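Local coordinates for uncharacterized protein (Legionella pneumophila subsp. pneumophila str. Philadelphia 1, PDB 4RD8), which is of unknown function and belongs to the DUF5636 family, with an all-alpha fold of helices joined by long loops, at residues S120-S125 with D185-I190; L129-Q134 with T178-L183. The protein carries 3 engineered substitutions. All blocks are in the same frame, centred on the assembly; numbering follows the deposited sequence.

In the fold
Helix is the only regular secondary structure in the modelled chain. Helices 25-38 and 69-85 come first; helices 179-184 and 130-144, respectively, later pack against them. After helix 103-111 the loop with residues 120-125 leads into helix 130-144. Contact 2 closes first, when the start of helix 179-184 comes back against helix 130-144. Contact 1 closes directly afterwards, as the loop past helix 179-184 returns to 120-125. Contact 2 is nested inside the loop closed by contact 1. Their centres lie about 8 Å apart, contact 2 buried near the middle of the chain and contact 1 farther out. Asp-185 joins them, because its carboxylate takes Arg-122 in contact 1 and also Trp-180 NE1.

Contact 1. Residues S120-S125 with D185-I190; sequences SLRASS and DKLGEI
Arg-122 and Asp-185 face each other from two irregular loops, with their CA atoms 10.4 Å apart, and a type II beta turn from Lys-186 to Glu-189 follows on the second loop. The long arginine side chain spans the gap. Its CG is anti to the backbone N (chi1 179°), and a bend at chi3 turns the guanidinium onto the carboxylate. The salt bridge is end-on and two-pronged. Arg-122 NH1 donates to Asp-185 OD2 at 2.9 Å, and Arg-122 NH2 donates to Asp-185 OD1 at 2.8 Å. Both oxygens are met on their syn side and lie near the guanidinium plane, but the two nitrogens lie clearly out of the carboxylate plane. The flat groups are accordingly twisted, with their planes 39° apart. Two bonds to separate oxygens restrict rotation of both groups. OD2 is also the acceptor for Trp-180 NE1, which probably helps to set the carboxylate in place.

Two leucines also touch the ion pair. Leu-187 puts CD1 over one face of the guanidinium, and its CD2 comes 4.0 Å from Arg-122 NH2. Leu-121 CD2 approaches Asp-185 OD2 at the same distance, 4.0 Å. The contact links the loop between helices 103-111 and 130-144 to the loop between helices 179-184 and 195-204. Arg-122 and Asp-185 both rest on Pro-195, at the start of helix 195-204.

Contact 2. Residues L129-Q134 with T178-L183; sequences LTHAIQ and TCWDVL
His-131 CG is anti to its carbonyl carbon (chi1 -71°), while Trp-180 is turned with CG opposite its backbone N (chi1 169°), and these torsions bring the two rings together between their helices. The result is a T-shaped, edge-to-face aromatic pair. The edge of the indole points at the face of the imidazole. The centroid of the tryptophan six-membered ring lies 5.2 Å from that of the His-131 ring, and the planes meet at 68°. Trp-180 CZ2 does the touching. It lies over one face of the imidazole, displaced toward the rim, 3.8 Å from His-131 CD2. Both residues are buried.

Each ring also makes a hydrogen bond. His-131 ND1 donates to Gln-134 OE1 at 2.7 Å, three residues on in the same helix, and the acceptor lies close to the imidazole plane. This bond limits rotation of the ring. The indole N-H is taken by Asp-185, and Phe-106 makes a further edge-to-face pair with the indole. The contact thus joins the first turns of helices 130-144 and 179-184. The second helix begins with a capping box: Asp-181 N donates to Thr-178 OG1 at 3.1 Å, and Thr-178 N donates back to Asp-181 OD2, which it meets from above the carboxylate plane.

Contact 1. Residues S120-S125 with D185-I190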
ATOM      1  N   SER A 120       8.591   9.205   4.790  1.00 22.01           N
ATOM      2  CA  SER A 120       8.158  10.575   4.537  1.00 23.57           C
ATOM      3  C   SER A 120       7.084  10.984   5.542  1.00 25.78           C
ATOM      4  O   SER A 120       6.808  12.162   5.724  1.00 24.85           O
ATOM      5  CB  SER A 120       7.650  10.717   3.103  1.00 26.37           C
ATOM      6  OG  SER A 120       8.707  10.449   2.202  1.00 26.20           O
ATOM      7  N   LEU A 121       6.488   9.998   6.203  1.00 22.25           N
ATOM      8  CA  LEU A 121       5.550  10.269   7.296  1.00 23.58           C
ATOM      9  C   LEU A 121       6.160   9.866   8.629  1.00 28.21           C
ATOM     10  O   LEU A 121       6.164  10.649   9.588  1.00 28.79           O
ATOM     11  CB  LEU A 121       4.238   9.507   7.078  1.00 28.51           C
ATOM     12  CG  LEU A 121       3.189   9.614   8.190  1.00 32.23           C
ATOM     13  CD1 LEU A 121       2.770  11.062   8.421  1.00 28.59           C
ATOM     14  CD2 LEU A 121       1.978   8.740   7.879  1.00 33.33           C
ATOM     15  N   ARG A 122       6.681   8.641   8.686  1.00 26.39           N
ATOM     16  CA  ARG A 122       7.208   8.075   9.926  1.00 29.76           C
ATOM     17  C   ARG A 122       8.382   7.141   9.641  1.00 27.06           C
ATOM     18  O   ARG A 122       8.237   6.177   8.883  1.00 27.05           O
ATOM     19  CB  ARG A 122       6.093   7.297  10.651  1.00 26.96           C
ATOM     20  CG  ARG A 122       6.493   6.629  11.946  1.00 36.18           C
ATOM     21  CD  ARG A 122       5.299   5.930  12.586  1.00 40.95           C
ATOM     22  NE  ARG A 122       4.996   4.634  11.974  1.00 35.66           N
ATOM     23  CZ  ARG A 122       3.996   4.414  11.131  1.00 41.73           C
ATOM     24  NH1 ARG A 122       3.194   5.414  10.780  1.00 48.16           N
ATOM     25  NH2 ARG A 122       3.802   3.192  10.632  1.00 35.51           N
ATOM     26  N   ALA A 123       9.530   7.426  10.254  1.00 33.76           N
ATOM     27  CA  ALA A 123      10.711   6.569  10.132  1.00 31.17           C
ATOM     28  C   ALA A 123      10.431   5.182  10.690  1.00 31.93           C
ATOM     29  O   ALA A 123       9.858   5.041  11.772  1.00 38.86           O
ATOM     30  CB  ALA A 123      11.901   7.185  10.853  1.00 35.81           C
ATOM     31  N   SER A 124      10.838   4.153   9.956  1.00 33.46           N
ATOM     32  CA  SER A 124      10.691   2.783  10.427  1.00 40.81           C
ATOM     33  C   SER A 124      11.941   1.972  10.115  1.00 41.68           C
ATOM     34  O   SER A 124      12.551   2.144   9.062  1.00 39.96           O
ATOM     35  CB  SER A 124       9.472   2.120   9.784  1.00 41.48           C
ATOM     36  OG  SER A 124       9.489   0.723  10.009  1.00 50.54           O
ATOM     37  N   SER A 125      12.310   1.083  11.030  1.00 30.82           N
ATOM     38  CA  SER A 125      13.455   0.203  10.823  1.00 33.04           C
ATOM     39  C   SER A 125      13.023  -1.089  10.139  1.00 42.53           C
ATOM     40  O   SER A 125      13.853  -1.945   9.836  1.00 50.27           O
ATOM     41  CB  SER A 125      14.122  -0.126  12.160  1.00 40.11           C
ATOM     42  OG  SER A 125      13.243  -0.866  12.989  1.00 43.15           O
ATOM     43  N   ASP A 185      -2.242   1.617   8.383  1.00 19.20           N
ATOM     44  CA  ASP A 185      -1.239   2.043   9.361  1.00 21.01           C
ATOM     45  C   ASP A 185      -1.681   1.680  10.786  1.00 21.69           C
ATOM     46  O   ASP A 185      -1.441   2.431  11.734  1.00 23.56           O
ATOM     47  CB  ASP A 185      -0.973   3.552   9.230  1.00 21.47           C
ATOM     48  CG  ASP A 185       0.501   3.903   9.282  1.00 30.15           C
ATOM     49  OD1 ASP A 185       1.337   2.990   9.407  1.00 28.51           O
ATOM     50  OD2 ASP A 185       0.830   5.107   9.180  1.00 32.21           O
ATOM     51  N   LYS A 186      -2.316   0.513  10.915  1.00 21.22           N
ATOM     52  CA  LYS A 186      -2.906   0.080  12.192  1.00 23.07           C
ATOM     53  C   LYS A 186      -1.910  -0.738  13.001  1.00 26.99           C
ATOM     54  O   LYS A 186      -2.019  -1.963  13.099  1.00 25.98           O
ATOM     55  CB  LYS A 186      -4.185  -0.739  11.958  1.00 30.07           C
ATOM     56  CG  LYS A 186      -5.145  -0.782  13.149  1.00 28.72           C
ATOM     57  CD  LYS A 186      -5.648   0.629  13.497  1.00 32.96           C
ATOM     58  CE  LYS A 186      -6.664   0.614  14.639  1.00 37.83           C
ATOM     59  NZ  LYS A 186      -6.057   0.325  15.968  1.00 35.98           N
ATOM     60  N   LEU A 187      -0.939  -0.045  13.587  1.00 26.19           N
ATOM     61  CA  LEU A 187       0.110  -0.688  14.361  1.00 28.40           C
ATOM     62  C   LEU A 187      -0.485  -1.526  15.481  1.00 36.05           C
ATOM     63  O   LEU A 187      -1.442  -1.107  16.138  1.00 34.16           O
ATOM     64  CB  LEU A 187       1.051   0.357  14.949  1.00 34.83           C
ATOM     65  CG  LEU A 187       1.852   1.143  13.918  1.00 32.23           C
ATOM     66  CD1 LEU A 187       2.888   2.023  14.610  1.00 31.18           C
ATOM     67  CD2 LEU A 187       2.527   0.183  12.969  1.00 41.72           C
ATOM     68  N   GLY A 188       0.075  -2.713  15.679  1.00 33.56           N
ATOM     69  CA  GLY A 188      -0.393  -3.606  16.718  1.00 35.45           C
ATOM     70  C   GLY A 188      -1.208  -4.773  16.195  1.00 38.11           C
ATOM     71  O   GLY A 188      -1.335  -5.788  16.878  1.00 39.59           O
ATOM     72  N   GLU A 189      -1.778  -4.633  14.997  1.00 35.57           N
ATOM     73  CA  GLU A 189      -2.541  -5.730  14.401  1.00 32.72           C
ATOM     74  C   GLU A 189      -1.620  -6.829  13.878  1.00 37.57           C
ATOM     75  O   GLU A 189      -0.512  -6.553  13.410  1.00 31.77           O
ATOM     76  CB  GLU A 189      -3.437  -5.240  13.261  1.00 33.82           C
ATOM     77  CG  GLU A 189      -4.494  -4.213  13.651  1.00 37.01           C
ATOM     78  CD  GLU A 189      -5.564  -4.757  14.595  1.00 45.99           C
ATOM     79  OE1 GLU A 189      -5.572  -5.974  14.888  1.00 41.41           O
ATOM     80  OE2 GLU A 189      -6.412  -3.953  15.043  1.00 51.90           O
ATOM     81  N   ILE A 190      -2.089  -8.073  13.954  1.00 34.35           N
ATOM     82  CA  ILE A 190      -1.335  -9.209  13.442  1.00 34.84           C
ATOM     83  C   ILE A 190      -1.819  -9.554  12.019  1.00 33.34           C
ATOM     84  O   ILE A 190      -2.212 -10.690  11.730  1.00 36.53           O
ATOM     85  CB  ILE A 190      -1.421 -10.412  14.416  1.00 39.90           C
ATOM     86  CG1 ILE A 190      -1.084  -9.963  15.839  1.00 47.25           C
ATOM     87  CG2 ILE A 190      -0.458 -11.527  14.028  1.00 41.87           C
ATOM     88  CD1 ILE A 190       0.364  -9.527  16.031  1.00 54.23           C
TER

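Contact 2. Residues L129-Q134 with T178-L183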
ATOM      1  N   LEU A 129       9.181   0.795   1.623  1.00 22.71           N
ATOM      2  CA  LEU A 129       8.113   0.950   0.644  1.00 22.23           C
ATOM      3  C   LEU A 129       6.913   0.106   1.021  1.00 22.08           C
ATOM      4  O   LEU A 129       6.197  -0.371   0.142  1.00 22.56           O
ATOM      5  CB  LEU A 129       8.594   0.508  -0.744  1.00 26.23           C
ATOM      6  CG  LEU A 129       9.836   1.198  -1.308  1.00 38.25           C
ATOM      7  CD1 LEU A 129      10.214   0.579  -2.644  1.00 45.99           C
ATOM      8  CD2 LEU A 129       9.600   2.680  -1.461  1.00 32.54           C
ATOM      9  N   THR A 130       6.697  -0.103   2.314  1.00 18.27           N
ATOM     10  CA  THR A 130       5.635  -1.022   2.721  1.00 22.35           C
ATOM     11  C   THR A 130       4.246  -0.487   2.365  1.00 20.01           C
ATOM     12  O   THR A 130       3.389  -1.249   1.940  1.00 20.44           O
ATOM     13  CB  THR A 130       5.712  -1.394   4.218  1.00 24.38           C
ATOM     14  OG1 THR A 130       7.004  -1.939   4.503  1.00 28.13           O
ATOM     15  CG2 THR A 130       4.661  -2.445   4.559  1.00 23.87           C
ATOM     16  N   HIS A 131       4.012   0.810   2.527  1.00 21.75           N
ATOM     17  CA  HIS A 131       2.713   1.364   2.145  1.00 18.31           C
ATOM     18  C   HIS A 131       2.504   1.239   0.637  1.00 19.12           C
ATOM     19  O   HIS A 131       1.403   0.926   0.180  1.00 19.92           O
ATOM     20  CB  HIS A 131       2.574   2.827   2.584  1.00 19.47           C
ATOM     21  CG  HIS A 131       2.436   3.009   4.060  1.00 20.68           C
ATOM     22  ND1 HIS A 131       1.635   2.199   4.847  1.00 20.30           N
ATOM     23  CD2 HIS A 131       2.978   3.928   4.900  1.00 22.83           C
ATOM     24  CE1 HIS A 131       1.701   2.611   6.104  1.00 21.06           C
ATOM     25  NE2 HIS A 131       2.509   3.649   6.161  1.00 20.26           N
ATOM     26  N   ALA A 132       3.562   1.471  -0.139  1.00 18.36           N
ATOM     27  CA  ALA A 132       3.480   1.278  -1.583  1.00 19.28           C
ATOM     28  C   ALA A 132       3.098  -0.159  -1.901  1.00 21.75           C
ATOM     29  O   ALA A 132       2.275  -0.410  -2.785  1.00 19.80           O
ATOM     30  CB  ALA A 132       4.809   1.639  -2.251  1.00 19.74           C
ATOM     31  N   ILE A 133       3.695  -1.101  -1.175  1.00 17.77           N
ATOM     32  CA  ILE A 133       3.375  -2.515  -1.357  1.00 20.80           C
ATOM     33  C   ILE A 133       1.928  -2.852  -0.963  1.00 21.71           C
ATOM     34  O   ILE A 133       1.262  -3.612  -1.673  1.00 23.11           O
ATOM     35  CB  ILE A 133       4.390  -3.434  -0.638  1.00 23.95           C
ATOM     36  CG1 ILE A 133       5.757  -3.318  -1.319  1.00 23.21           C
ATOM     37  CG2 ILE A 133       3.928  -4.878  -0.679  1.00 21.09           C
ATOM     38  CD1 ILE A 133       6.878  -4.035  -0.590  1.00 27.93           C
ATOM     39  N   GLN A 134       1.437  -2.291   0.144  1.00 21.99           N
ATOM     40  CA  GLN A 134       0.028  -2.476   0.519  1.00 22.74           C
ATOM     41  C   GLN A 134      -0.884  -2.095  -0.631  1.00 22.47           C
ATOM     42  O   GLN A 134      -1.792  -2.850  -0.992  1.00 21.72           O
ATOM     43  CB  GLN A 134      -0.339  -1.646   1.755  1.00 15.99           C
ATOM     44  CG  GLN A 134       0.152  -2.251   3.057  1.00 20.05           C
ATOM     45  CD  GLN A 134       0.156  -1.236   4.185  1.00 19.07           C
ATOM     46  OE1 GLN A 134       0.479  -0.063   3.970  1.00 23.16           O
ATOM     47  NE2 GLN A 134      -0.207  -1.675   5.384  1.00 21.63           N
ATOM     48  N   THR A 178      -7.045   7.797  12.045  1.00 22.35           N
ATOM     49  CA  THR A 178      -7.566   8.279  10.769  1.00 21.42           C
ATOM     50  C   THR A 178      -7.941   7.078   9.917  1.00 27.78           C
ATOM     51  O   THR A 178      -7.581   5.946  10.247  1.00 25.08           O
ATOM     52  CB  THR A 178      -6.529   9.117  10.001  1.00 26.71           C
ATOM     53  OG1 THR A 178      -5.400   8.296   9.663  1.00 25.24           O
ATOM     54  CG2 THR A 178      -6.057  10.294  10.846  1.00 30.75           C
ATOM     55  N   CYS A 179      -8.669   7.313   8.828  1.00 20.30           N
ATOM     56  CA  CYS A 179      -9.008   6.225   7.920  1.00 20.69           C
ATOM     57  C   CYS A 179      -7.729   5.620   7.331  1.00 19.84           C
ATOM     58  O   CYS A 179      -7.644   4.405   7.116  1.00 21.86           O
ATOM     59  CB  CYS A 179      -9.921   6.729   6.799  1.00 23.10           C
ATOM     60  SG  CYS A 179     -10.819   5.415   5.907  1.00 27.01           S
ATOM     61  N   TRP A 180      -6.747   6.472   7.064  1.00 20.18           N
ATOM     62  CA  TRP A 180      -5.427   5.995   6.654  1.00 21.14           C
ATOM     63  C   TRP A 180      -4.908   4.983   7.680  1.00 22.60           C
ATOM     64  O   TRP A 180      -4.537   3.868   7.318  1.00 21.75           O
ATOM     65  CB  TRP A 180      -4.468   7.174   6.521  1.00 21.55           C
ATOM     66  CG  TRP A 180      -3.019   6.803   6.353  1.00 23.96           C
ATOM     67  CD1 TRP A 180      -2.136   6.452   7.341  1.00 28.08           C
ATOM     68  CD2 TRP A 180      -2.274   6.801   5.130  1.00 25.30           C
ATOM     69  NE1 TRP A 180      -0.899   6.208   6.800  1.00 28.78           N
ATOM     70  CE2 TRP A 180      -0.953   6.417   5.445  1.00 28.93           C
ATOM     71  CE3 TRP A 180      -2.600   7.077   3.798  1.00 24.16           C
ATOM     72  CZ2 TRP A 180       0.048   6.302   4.473  1.00 29.89           C
ATOM     73  CZ3 TRP A 180      -1.609   6.966   2.834  1.00 26.48           C
ATOM     74  CH2 TRP A 180      -0.300   6.582   3.176  1.00 33.81           C
ATOM     75  N   ASP A 181      -4.893   5.369   8.953  1.00 24.14           N
ATOM     76  CA  ASP A 181      -4.498   4.459  10.033  1.00 25.23           C
ATOM     77  C   ASP A 181      -5.274   3.134  10.040  1.00 25.31           C
ATOM     78  O   ASP A 181      -4.685   2.055  10.141  1.00 25.15           O
ATOM     79  CB  ASP A 181      -4.710   5.120  11.396  1.00 26.38           C
ATOM     80  CG  ASP A 181      -3.785   6.301  11.643  1.00 29.40           C
ATOM     81  OD1 ASP A 181      -2.780   6.462  10.913  1.00 30.49           O
ATOM     82  OD2 ASP A 181      -4.058   7.059  12.604  1.00 27.70           O
ATOM     83  N   VAL A 182      -6.599   3.222   9.971  1.00 23.77           N
ATOM     84  CA  VAL A 182      -7.453   2.038  10.124  1.00 23.62           C
ATOM     85  C   VAL A 182      -7.230   1.027   9.005  1.00 21.03           C
ATOM     86  O   VAL A 182      -7.344  -0.200   9.211  1.00 22.99           O
ATOM     87  CB  VAL A 182      -8.947   2.439  10.216  1.00 27.66           C
ATOM     88  CG1 VAL A 182      -9.847   1.228  10.138  1.00 36.46           C
ATOM     89  CG2 VAL A 182      -9.202   3.183  11.517  1.00 27.67           C
ATOM     90  N   LEU A 183      -6.886   1.534   7.825  1.00 19.60           N
ATOM     91  CA  LEU A 183      -6.698   0.676   6.663  1.00 24.57           C
ATOM     92  C   LEU A 183      -5.287   0.117   6.545  1.00 21.68           C
ATOM     93  O   LEU A 183      -5.117  -1.084   6.366  1.00 25.05           O
ATOM     94  CB  LEU A 183      -7.051   1.417   5.372  1.00 24.78           C
ATOM     95  CG  LEU A 183      -8.539   1.749   5.245  1.00 22.89           C
ATOM     96  CD1 LEU A 183      -8.822   2.298   3.856  1.00 26.80           C
ATOM     97  CD2 LEU A 183      -9.404   0.525   5.547  1.00 25.09           C
TER